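Chinitase A (Streptomyces coelicolor, PDB 3EBV) probably hydrolyses internal glycosidic bonds of chitin through its family 18 glycoside hydrolase domain, the part described here. Local coordinates at residues Val91-Tyr105 with Tyr128-Ala140. Numbering follows the deposited sequence.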
ATOM      1  N   VAL A  91      -0.861   7.124  17.020  1.00 15.49           N
ATOM      2  CA  VAL A  91      -0.183   6.071  17.799  1.00 14.95           C
ATOM      3  C   VAL A  91       1.106   6.725  18.313  1.00 15.12           C
ATOM      4  O   VAL A  91       2.139   6.770  17.612  1.00 14.38           O
ATOM      5  CB  VAL A  91       0.064   4.794  16.968  1.00 14.25           C
ATOM      6  CG1 VAL A  91       0.789   3.722  17.795  1.00 13.71           C
ATOM      7  CG2 VAL A  91      -1.270   4.217  16.463  1.00 14.73           C
ATOM      8  N   ASN A  92       1.011   7.313  19.503  1.00 15.24           N
ATOM      9  CA  ASN A  92       2.076   8.165  20.013  1.00 15.76           C
ATOM     10  C   ASN A  92       2.266   8.001  21.534  1.00 15.68           C
ATOM     11  O   ASN A  92       2.744   8.905  22.210  1.00 16.77           O
ATOM     12  CB  ASN A  92       1.791   9.614  19.654  1.00 15.72           C
ATOM     13  CG  ASN A  92       0.445  10.086  20.166  1.00 19.93           C
ATOM     14  OD1 ASN A  92      -0.203   9.419  20.981  1.00 19.31           O
ATOM     15  ND2 ASN A  92       0.004  11.254  19.671  1.00 23.94           N
ATOM     16  N   SER A  93       1.910   6.829  22.051  1.00 14.87           N
ATOM     17  CA  SER A  93       2.095   6.532  23.485  1.00 14.62           C
ATOM     18  C   SER A  93       2.030   5.018  23.618  1.00 14.19           C
ATOM     19  O   SER A  93       1.625   4.310  22.690  1.00 14.79           O
ATOM     20  CB  SER A  93       0.971   7.148  24.307  1.00 15.19           C
ATOM     21  OG  SER A  93      -0.256   6.570  23.919  1.00 15.67           O
ATOM     22  N   SER A  94       2.401   4.479  24.794  1.00 14.46           N
ATOM     23  CA  SER A  94       2.248   3.080  25.017  1.00 13.92           C
ATOM     24  C   SER A  94       0.771   2.641  24.985  1.00 14.02           C
ATOM     25  O   SER A  94       0.428   1.634  24.389  1.00 15.24           O
ATOM     26  CB  SER A  94       2.880   2.712  26.369  1.00 14.02           C
ATOM     27  OG  SER A  94       2.807   1.335  26.555  1.00 15.32           O
ATOM     28  N   ALA A  95      -0.066   3.422  25.652  1.00 15.68           N
ATOM     29  CA  ALA A  95      -1.491   3.094  25.689  1.00 15.21           C
ATOM     30  C   ALA A  95      -2.119   3.057  24.276  1.00 15.24           C
ATOM     31  O   ALA A  95      -2.836   2.099  23.941  1.00 16.17           O
ATOM     32  CB  ALA A  95      -2.238   4.074  26.584  1.00 16.17           C
ATOM     33  N   SER A  96      -1.798   4.060  23.452  1.00 15.07           N
ATOM     34  CA  SER A  96      -2.353   4.103  22.087  1.00 15.85           C
ATOM     35  C   SER A  96      -1.743   2.998  21.210  1.00 14.87           C
ATOM     36  O   SER A  96      -2.423   2.400  20.356  1.00 14.51           O
ATOM     37  CB  SER A  96      -2.231   5.493  21.466  1.00 15.92           C
ATOM     38  OG  SER A  96      -0.855   5.937  21.319  1.00 17.51           O
ATOM     39  N   ALA A  97      -0.456   2.676  21.418  1.00 14.69           N
ATOM     40  CA  ALA A  97       0.119   1.497  20.756  1.00 14.05           C
ATOM     41  C   ALA A  97      -0.615   0.154  21.085  1.00 13.98           C
ATOM     42  O   ALA A  97      -0.883  -0.684  20.203  1.00 14.26           O
ATOM     43  CB  ALA A  97       1.635   1.392  21.082  1.00 14.53           C
ATOM     44  N   THR A  98      -0.913  -0.050  22.381  1.00 15.12           N
ATOM     45  CA  THR A  98      -1.676  -1.222  22.807  1.00 15.41           C
ATOM     46  C   THR A  98      -3.117  -1.202  22.263  1.00 14.07           C
ATOM     47  O   THR A  98      -3.592  -2.227  21.803  1.00 15.44           O
ATOM     48  CB  THR A  98      -1.680  -1.307  24.353  1.00 15.79           C
ATOM     49  OG1 THR A  98      -0.337  -1.534  24.762  1.00 18.20           O
ATOM     50  CG2 THR A  98      -2.591  -2.428  24.866  1.00 18.04           C
ATOM     51  N   ASN A  99      -3.744  -0.025  22.284  1.00 14.82           N
ATOM     52  CA  ASN A  99      -5.115   0.098  21.729  1.00 14.88           C
ATOM     53  C   ASN A  99      -5.132  -0.181  20.227  1.00 15.03           C
ATOM     54  O   ASN A  99      -6.054  -0.803  19.701  1.00 14.84           O
ATOM     55  CB  ASN A  99      -5.710   1.474  22.001  1.00 14.56           C
ATOM     56  CG  ASN A  99      -5.942   1.733  23.490  1.00 15.58           C
ATOM     57  OD1 ASN A  99      -6.008   0.773  24.277  1.00 20.79           O
ATOM     58  ND2 ASN A  99      -5.978   2.988  23.875  1.00 16.15           N
ATOM     59  N   PHE A 100      -4.078   0.257  19.532  1.00 14.46           N
ATOM     60  CA  PHE A 100      -3.988  -0.019  18.105  1.00 14.06           C
ATOM     61  C   PHE A 100      -3.859  -1.505  17.845  1.00 13.39           C
ATOM     62  O   PHE A 100      -4.578  -2.082  17.050  1.00 14.50           O
ATOM     63  CB  PHE A 100      -2.742   0.697  17.546  1.00 13.03           C
ATOM     64  CG  PHE A 100      -2.578   0.563  16.044  1.00 12.15           C
ATOM     65  CD1 PHE A 100      -3.281   1.429  15.182  1.00 13.83           C
ATOM     66  CD2 PHE A 100      -1.739  -0.411  15.504  1.00 13.21           C
ATOM     67  CE1 PHE A 100      -3.080   1.309  13.767  1.00 14.02           C
ATOM     68  CE2 PHE A 100      -1.567  -0.519  14.094  1.00 13.63           C
ATOM     69  CZ  PHE A 100      -2.250   0.324  13.254  1.00 13.17           C
ATOM     70  N   ALA A 101      -2.900  -2.164  18.511  1.00 14.25           N
ATOM     71  CA  ALA A 101      -2.708  -3.596  18.307  1.00 14.30           C
ATOM     72  C   ALA A 101      -3.971  -4.395  18.649  1.00 15.32           C
ATOM     73  O   ALA A 101      -4.366  -5.290  17.902  1.00 16.55           O
ATOM     74  CB  ALA A 101      -1.519  -4.121  19.139  1.00 15.99           C
ATOM     75  N   ASN A 102      -4.579  -4.072  19.797  1.00 16.39           N
ATOM     76  CA  ASN A 102      -5.804  -4.785  20.212  1.00 17.53           C
ATOM     77  C   ASN A 102      -6.946  -4.624  19.209  1.00 16.04           C
ATOM     78  O   ASN A 102      -7.610  -5.607  18.841  1.00 16.91           O
ATOM     79  CB  ASN A 102      -6.266  -4.298  21.590  1.00 17.69           C
ATOM     80  CG  ASN A 102      -5.417  -4.865  22.730  1.00 19.86           C
ATOM     81  OD1 ASN A 102      -4.733  -5.863  22.560  1.00 22.21           O
ATOM     82  ND2 ASN A 102      -5.472  -4.215  23.892  1.00 21.24           N
ATOM     83  N   SER A 103      -7.170  -3.385  18.780  1.00 15.72           N
ATOM     84  CA  SER A 103      -8.319  -3.101  17.916  1.00 15.39           C
ATOM     85  C   SER A 103      -8.092  -3.603  16.495  1.00 15.59           C
ATOM     86  O   SER A 103      -8.990  -4.147  15.876  1.00 16.69           O
ATOM     87  CB  SER A 103      -8.694  -1.633  17.959  1.00 16.41           C
ATOM     88  OG  SER A 103      -7.628  -0.826  17.474  1.00 15.54           O
ATOM     89  N   VAL A 104      -6.878  -3.416  15.955  1.00 14.42           N
ATOM     90  CA  VAL A 104      -6.607  -3.975  14.644  1.00 15.36           C
ATOM     91  C   VAL A 104      -6.761  -5.498  14.626  1.00 13.81           C
ATOM     92  O   VAL A 104      -7.347  -6.069  13.692  1.00 15.51           O
ATOM     93  CB  VAL A 104      -5.186  -3.532  14.100  1.00 13.71           C
ATOM     94  CG1 VAL A 104      -4.821  -4.304  12.817  1.00 14.34           C
ATOM     95  CG2 VAL A 104      -5.185  -2.026  13.878  1.00 15.13           C
ATOM     96  N   TYR A 105      -6.255  -6.178  15.665  1.00 15.47           N
ATOM     97  CA  TYR A 105      -6.373  -7.628  15.690  1.00 16.24           C
ATOM     98  C   TYR A 105      -7.862  -8.060  15.816  1.00 16.31           C
ATOM     99  O   TYR A 105      -8.265  -9.004  15.158  1.00 16.75           O
ATOM    100  CB  TYR A 105      -5.532  -8.191  16.829  1.00 18.41           C
ATOM    101  CG  TYR A 105      -5.497  -9.687  16.798  1.00 19.10           C
ATOM    102  CD1 TYR A 105      -4.902 -10.382  15.741  1.00 19.69           C
ATOM    103  CD2 TYR A 105      -6.058 -10.430  17.841  1.00 21.39           C
ATOM    104  CE1 TYR A 105      -4.862 -11.756  15.730  1.00 22.46           C
ATOM    105  CE2 TYR A 105      -6.023 -11.802  17.828  1.00 22.64           C
ATOM    106  CZ  TYR A 105      -5.431 -12.461  16.790  1.00 21.50           C
ATOM    107  OH  TYR A 105      -5.397 -13.842  16.786  1.00 24.87           O
ATOM    108  N   TYR A 128       6.418   4.664  18.854  1.00 12.42           N
ATOM    109  CA  TYR A 128       5.165   4.005  19.304  1.00 11.66           C
ATOM    110  C   TYR A 128       4.543   3.111  18.230  1.00 11.69           C
ATOM    111  O   TYR A 128       3.958   2.079  18.534  1.00 12.52           O
ATOM    112  CB  TYR A 128       4.183   4.998  19.972  1.00 11.29           C
ATOM    113  CG  TYR A 128       4.895   5.558  21.179  1.00 12.67           C
ATOM    114  CD1 TYR A 128       5.067   4.750  22.295  1.00 13.09           C
ATOM    115  CD2 TYR A 128       5.513   6.803  21.155  1.00 13.54           C
ATOM    116  CE1 TYR A 128       5.790   5.208  23.374  1.00 12.01           C
ATOM    117  CE2 TYR A 128       6.264   7.274  22.258  1.00 13.33           C
ATOM    118  CZ  TYR A 128       6.391   6.423  23.353  1.00 13.70           C
ATOM    119  OH  TYR A 128       7.146   6.800  24.446  1.00 14.75           O
HETATM  120  N   MSE A 129       4.749   3.469  16.956  1.00 11.40           N
HETATM  121  CA  MSE A 129       4.258   2.558  15.935  1.00 10.70           C
HETATM  122  C   MSE A 129       5.058   1.238  15.892  1.00  9.80           C
HETATM  123  O   MSE A 129       4.518   0.154  15.612  1.00 11.03           O
HETATM  124  CB  MSE A 129       4.286   3.214  14.535  1.00 11.37           C
HETATM  125  CG  MSE A 129       3.685   2.318  13.413  1.00 12.09           C
HETATM  126 SE   MSE A 129       1.824   1.658  13.766  1.00 17.95          SE
HETATM  127  CE  MSE A 129       0.822   3.304  13.318  1.00 14.05           C
ATOM    128  N   THR A 130       6.376   1.290  16.186  1.00 10.77           N
ATOM    129  CA  THR A 130       7.152   0.047  16.241  1.00 11.14           C
ATOM    130  C   THR A 130       6.610  -0.829  17.397  1.00 10.51           C
ATOM    131  O   THR A 130       6.371  -2.013  17.201  1.00 11.75           O
ATOM    132  CB  THR A 130       8.678   0.333  16.437  1.00 11.15           C
ATOM    133  OG1 THR A 130       9.155   1.098  15.295  1.00 11.55           O
ATOM    134  CG2 THR A 130       9.462  -0.970  16.553  1.00 11.16           C
ATOM    135  N   GLN A 131       6.385  -0.193  18.548  1.00 12.16           N
ATOM    136  CA  GLN A 131       5.843  -0.951  19.682  1.00 12.29           C
ATOM    137  C   GLN A 131       4.485  -1.557  19.315  1.00 13.05           C
ATOM    138  O   GLN A 131       4.238  -2.745  19.579  1.00 13.43           O
ATOM    139  CB  GLN A 131       5.682  -0.021  20.852  1.00 12.03           C
ATOM    140  CG  GLN A 131       5.068  -0.737  22.106  1.00 12.06           C
ATOM    141  CD  GLN A 131       4.902   0.193  23.287  1.00 12.45           C
ATOM    142  OE1 GLN A 131       5.586   1.218  23.435  1.00 13.52           O
ATOM    143  NE2 GLN A 131       3.964  -0.190  24.189  1.00 14.83           N
ATOM    144  N   ALA A 132       3.639  -0.743  18.671  1.00 12.78           N
ATOM    145  CA  ALA A 132       2.287  -1.205  18.281  1.00 12.20           C
ATOM    146  C   ALA A 132       2.352  -2.400  17.328  1.00 12.29           C
ATOM    147  O   ALA A 132       1.628  -3.395  17.467  1.00 12.92           O
ATOM    148  CB  ALA A 132       1.486  -0.068  17.668  1.00 13.29           C
ATOM    149  N   LEU A 133       3.232  -2.297  16.334  1.00 11.39           N
ATOM    150  CA  LEU A 133       3.330  -3.364  15.352  1.00 11.85           C
ATOM    151  C   LEU A 133       3.888  -4.680  15.953  1.00 11.81           C
ATOM    152  O   LEU A 133       3.493  -5.775  15.531  1.00 13.38           O
ATOM    153  CB  LEU A 133       4.157  -2.927  14.105  1.00 11.76           C
ATOM    154  CG  LEU A 133       3.428  -1.872  13.259  1.00 12.00           C
ATOM    155  CD1 LEU A 133       4.413  -1.383  12.165  1.00 12.18           C
ATOM    156  CD2 LEU A 133       2.135  -2.396  12.635  1.00 12.16           C
ATOM    157  N   ARG A 134       4.837  -4.558  16.892  1.00 12.29           N
ATOM    158  CA  ARG A 134       5.318  -5.779  17.568  1.00 12.48           C
ATOM    159  C   ARG A 134       4.218  -6.410  18.420  1.00 13.81           C
ATOM    160  O   ARG A 134       4.096  -7.631  18.439  1.00 14.56           O
ATOM    161  CB  ARG A 134       6.551  -5.455  18.426  1.00 12.77           C
ATOM    162  CG  ARG A 134       7.817  -5.122  17.585  1.00 12.56           C
ATOM    163  CD  ARG A 134       8.205  -6.232  16.685  1.00 12.43           C
ATOM    164  NE  ARG A 134       9.443  -5.913  15.957  1.00 12.38           N
ATOM    165  CZ  ARG A 134      10.030  -6.706  15.055  1.00 13.02           C
ATOM    166  NH1 ARG A 134       9.477  -7.869  14.690  1.00 12.12           N
ATOM    167  NH2 ARG A 134      11.167  -6.312  14.455  1.00 13.08           N
ATOM    168  N   ALA A 135       3.435  -5.567  19.085  1.00 13.66           N
ATOM    169  CA  ALA A 135       2.288  -6.105  19.880  1.00 13.99           C
ATOM    170  C   ALA A 135       1.287  -6.830  18.968  1.00 15.67           C
ATOM    171  O   ALA A 135       0.791  -7.927  19.264  1.00 16.09           O
ATOM    172  CB  ALA A 135       1.621  -4.991  20.646  1.00 14.96           C
ATOM    173  N   LEU A 136       1.001  -6.220  17.814  1.00 14.55           N
ATOM    174  CA  LEU A 136       0.076  -6.811  16.839  1.00 14.32           C
ATOM    175  C   LEU A 136       0.636  -8.098  16.270  1.00 14.91           C
ATOM    176  O   LEU A 136      -0.064  -9.109  16.164  1.00 15.57           O
ATOM    177  CB  LEU A 136      -0.193  -5.813  15.702  1.00 13.88           C
ATOM    178  CG  LEU A 136      -1.164  -6.260  14.613  1.00 13.93           C
ATOM    179  CD1 LEU A 136      -2.540  -6.737  15.133  1.00 14.76           C
ATOM    180  CD2 LEU A 136      -1.353  -5.122  13.556  1.00 13.21           C
ATOM    181  N   SER A 137       1.917  -8.090  15.873  1.00 14.10           N
ATOM    182  CA  SER A 137       2.566  -9.284  15.363  1.00 14.29           C
ATOM    183  C   SER A 137       2.531 -10.466  16.375  1.00 14.25           C
ATOM    184  O   SER A 137       2.372 -11.621  15.977  1.00 16.07           O
ATOM    185  CB  SER A 137       4.038  -8.943  14.981  1.00 14.43           C
ATOM    186  OG  SER A 137       4.763 -10.051  14.485  1.00 14.06           O
ATOM    187  N   ALA A 138       2.711 -10.129  17.656  1.00 15.24           N
ATOM    188  CA  ALA A 138       2.661 -11.170  18.723  1.00 16.62           C
ATOM    189  C   ALA A 138       1.280 -11.853  18.717  1.00 17.96           C
ATOM    190  O   ALA A 138       1.189 -13.072  18.941  1.00 18.72           O
ATOM    191  CB  ALA A 138       2.988 -10.562  20.068  1.00 17.10           C
ATOM    192  N   LYS A 139       0.222 -11.095  18.438  1.00 17.60           N
ATOM    193  CA  LYS A 139      -1.145 -11.669  18.372  1.00 18.49           C
ATOM    194  C   LYS A 139      -1.417 -12.474  17.103  1.00 19.86           C
ATOM    195  O   LYS A 139      -2.054 -13.545  17.142  1.00 21.29           O
ATOM    196  CB  LYS A 139      -2.211 -10.588  18.533  1.00 18.38           C
ATOM    197  CG  LYS A 139      -2.091  -9.765  19.786  1.00 18.97           C
ATOM    198  CD  LYS A 139      -3.052  -8.577  19.751  1.00 23.48           C
ATOM    199  CE  LYS A 139      -2.797  -7.638  20.892  1.00 25.14           C
ATOM    200  NZ  LYS A 139      -3.170  -8.320  22.177  1.00 27.92           N
ATOM    201  N   ALA A 140      -0.979 -11.936  15.959  1.00 18.37           N
ATOM    202  CA  ALA A 140      -1.361 -12.489  14.677  1.00 18.47           C
ATOM    203  C   ALA A 140      -0.383 -13.538  14.130  1.00 18.03           C
ATOM    204  O   ALA A 140      -0.754 -14.367  13.277  1.00 19.45           O
ATOM    205  CB  ALA A 140      -1.559 -11.334  13.660  1.00 18.01           C
TER
HETATM  206  O   HOH W   1       1.961  -1.990  23.215  1.00 30.01           O
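Y105 and K139 meet through different first torsions: the tyrosine CG stands anti to the backbone N (chi1 -173°), whereas the lysine CG is anti to its carbonyl carbon and beside the N (chi1 -56°). K139 CB thereby lies over the centre of the Y105 ring, 3.7 Å from the centroid and almost on the ring normal, a CH-pi contact. Beyond CB the lysine chain runs extended past Y105 CB and bends at chi4, bringing NZ 2.9 Å from N102 OD1 in a hydrogen bond nearly along the C=O axis. Cutting Y105 back to an alanine would remove the ring and would probably leave K139 CB and A140 without their cover, letting the lysine stem shift and weakening its hold on N102.

Small residues set the spacing along the middle, where the helix axes approach to 8.1 Å. A97 CB lies 3.7 Å from A132 CB, and A101 is a knob in the hole formed by A132, A135, L136 and K139, its CB 3.6 Å from A135 CB. On the inner side, selenomethionine M129 approaches the F100 ring obliquely, SE 4.5 Å from the centroid, in a Met-aromatic contact, while V104 CG2 covers the opposite face from that of M129 CE. At the outer margin Q131 NE2 donates to S94 OG (3.0 Å), the acceptor close to the amide plane, and also to a water that bonds T98 OG1. Nearby, the Y128 ring lies against the backbone of N92 and S93, the N-cap residue of helix 94-105.

F100, V104, M129 and L136 also touch strand 115-120, which links the two helices. Consecutive outer helices, running in the same general direction 35° apart, thus pack side by side over the strand between them, an alpha-beta-alpha stretch of the repeating beta/alpha order of the family 18 TIM barrel.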